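PDB 1HSS: alpha-amylase inhibitor 0.19 from Triticum aestivum, which inhibits alpha-amylases, including animal ones, as a homodimeric, disulfide-rich wheat kernel protein that also binds IgE and is an allergen. Local coordinates for residues L23-C28 / T91-I95. Numbering follows the deposited sequence.
Sequences LLRLQC and TAASI
Thr91, Leu24 and Ile95 supply most of the 271 Å² buried here, and the first of them faces helix 20-27 with its methyl. CG2 of Thr91 lies 3.6 Å from CD1 of Leu24 and 3.4 Å from NE2 of Gln27, so the methyl touches leucine branch and amide arm in directions roughly at right angles, both crossing it at a slant. Its position follows from chi1 of -56°, which sets CG2 anti to the backbone N and OG1 alongside that nitrogen; the hydroxyl bonds to Val87 O, one turn earlier in its helix.

Leu24 spreads its two methyls over the start of the other segment: CD1 comes up to Thr91, while CD2 packs 4.0 Å from CB of Ala92. With CG anti to the backbone N (chi1 175°), the branch extends toward helix 85-92, although CB is not aimed there. Ile95 closes the apolar patch, its CG2 meeting CD2 of Leu23 tip to tip at 3.9 Å and its CD1 approaching CB of Leu24.

No direct hydrogen bond joins the segments; water does this instead. One molecule donates both to Gln27 O and to OG1 of Thr91, the latter at 2.7 Å. A second donates to Thr91 O at 3.0 Å and accepts a weak bond from NE2 of Gln27, giving the buried amide a polar partner.

Within this helical fold of the cereal inhibitor family, the contact joins helix 20-27 to the C-terminal part of helix 85-92, the Ala92-Ile95 type I turn and helix 95-98. Cys28 is tied to Cys83 by a disulfide, Leu24 also rests on Met60 and Met64 of helix 53-67, and Ile95 reaches Leu45 of helix 35-46, while Tyr113 and Val114 of the second subunit pack on Gln27 and Thr91.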
loop_
_atom_site.group_PDB
_atom_site.type_symbol
_atom_site.label_atom_id
_atom_site.label_comp_id
_atom_site.label_asym_id
_atom_site.label_seq_id
_atom_site.Cartn_x
_atom_site.Cartn_y
_atom_site.Cartn_z
ATOM N N LEU A 23 -5.247 -11.525 6.812
ATOM C CA LEU A 23 -4.315 -10.414 6.796
ATOM C C LEU A 23 -5.036 -9.092 6.549
ATOM O O LEU A 23 -4.840 -8.138 7.286
ATOM C CB LEU A 23 -3.284 -10.629 5.703
ATOM C CG LEU A 23 -2.341 -9.440 5.540
ATOM C CD1 LEU A 23 -1.512 -9.310 6.797
ATOM C CD2 LEU A 23 -1.432 -9.625 4.332
ATOM N N LEU A 24 -5.844 -9.037 5.490
ATOM C CA LEU A 24 -6.603 -7.839 5.120
ATOM C C LEU A 24 -7.564 -7.347 6.223
ATOM O O LEU A 24 -7.681 -6.150 6.465
ATOM C CB LEU A 24 -7.367 -8.103 3.812
ATOM C CG LEU A 24 -8.317 -7.002 3.327
ATOM C CD1 LEU A 24 -7.587 -5.649 3.216
ATOM C CD2 LEU A 24 -8.916 -7.400 2.007
ATOM N N ARG A 25 -8.192 -8.273 6.939
ATOM C CA ARG A 25 -9.072 -7.931 8.056
ATOM C C ARG A 25 -8.376 -7.363 9.283
ATOM O O ARG A 25 -8.955 -6.529 9.978
ATOM C CB ARG A 25 -9.902 -9.139 8.460
ATOM C CG ARG A 25 -11.053 -9.380 7.525
ATOM C CD ARG A 25 -12.146 -10.099 8.247
ATOM N NE ARG A 25 -12.135 -11.502 7.890
ATOM C CZ ARG A 25 -12.950 -12.037 6.985
ATOM N NH1 ARG A 25 -14.007 -11.341 6.532
ATOM N NH2 ARG A 25 -12.743 -13.290 6.575
ATOM N N LEU A 26 -7.151 -7.821 9.552
ATOM C CA LEU A 26 -6.285 -7.231 10.581
ATOM C C LEU A 26 -5.719 -5.864 10.171
ATOM O O LEU A 26 -5.784 -4.881 10.914
ATOM C CB LEU A 26 -5.118 -8.172 10.902
ATOM C CG LEU A 26 -5.413 -9.488 11.628
ATOM C CD1 LEU A 26 -4.219 -10.441 11.506
ATOM C CD2 LEU A 26 -5.732 -9.190 13.083
ATOM N N GLN A 27 -5.183 -5.801 8.967
ATOM C CA GLN A 27 -4.626 -4.568 8.491
ATOM C C GLN A 27 -5.620 -3.438 8.361
ATOM O O GLN A 27 -5.255 -2.297 8.609
ATOM C CB GLN A 27 -3.967 -4.775 7.152
ATOM C CG GLN A 27 -2.680 -5.530 7.214
ATOM C CD GLN A 27 -1.981 -5.496 5.877
ATOM O OE1 GLN A 27 -0.860 -5.005 5.769
ATOM N NE2 GLN A 27 -2.674 -5.929 4.834
ATOM N N CYS A 28 -6.845 -3.711 7.912
ATOM C CA CYS A 28 -7.754 -2.605 7.573
ATOM C C CYS A 28 -8.281 -1.769 8.755
ATOM O O CYS A 28 -8.725 -0.635 8.559
ATOM C CB CYS A 28 -8.917 -3.065 6.668
ATOM S SG CYS A 28 -10.138 -4.171 7.408
ATOM N N THR A 91 -5.893 -0.940 1.295
ATOM C CA THR A 91 -5.078 -1.986 1.947
ATOM C C THR A 91 -4.898 -3.241 1.056
ATOM O O THR A 91 -3.778 -3.676 0.764
ATOM C CB THR A 91 -5.713 -2.405 3.311
ATOM O OG1 THR A 91 -5.875 -1.246 4.130
ATOM C CG2 THR A 91 -4.857 -3.423 4.046
ATOM N N ALA A 92 -5.995 -3.693 0.470
ATOM C CA ALA A 92 -5.933 -4.791 -0.467
ATOM C C ALA A 92 -5.003 -4.488 -1.673
ATOM O O ALA A 92 -4.206 -5.339 -2.076
ATOM C CB ALA A 92 -7.355 -5.141 -0.931
ATOM N N ALA A 93 -5.019 -3.243 -2.159
ATOM C CA ALA A 93 -4.205 -2.806 -3.303
ATOM C C ALA A 93 -2.692 -2.845 -3.039
ATOM O O ALA A 93 -1.894 -2.795 -3.976
ATOM C CB ALA A 93 -4.617 -1.382 -3.724
ATOM N N SER A 94 -2.279 -2.898 -1.775
ATOM C CA SER A 94 -0.852 -2.791 -1.463
ATOM C C SER A 94 -0.319 -3.972 -0.650
ATOM O O SER A 94 0.819 -3.950 -0.178
ATOM C CB SER A 94 -0.603 -1.492 -0.706
ATOM O OG SER A 94 -1.436 -1.442 0.434
ATOM N N ILE A 95 -1.088 -5.052 -0.600
ATOM C CA ILE A 95 -0.665 -6.279 0.106
ATOM C C ILE A 95 0.570 -6.909 -0.552
ATOM O O ILE A 95 1.513 -7.350 0.103
ATOM C CB ILE A 95 -1.813 -7.315 0.147
ATOM C CG1 ILE A 95 -2.885 -6.858 1.140
ATOM C CG2 ILE A 95 -1.270 -8.697 0.513
ATOM C CD1 ILE A 95 -4.075 -7.800 1.230
HETATM O O HOH W 1 -4.673 -0.592 6.466
HETATM O O HOH W 2 -1.521 -3.819 2.705
#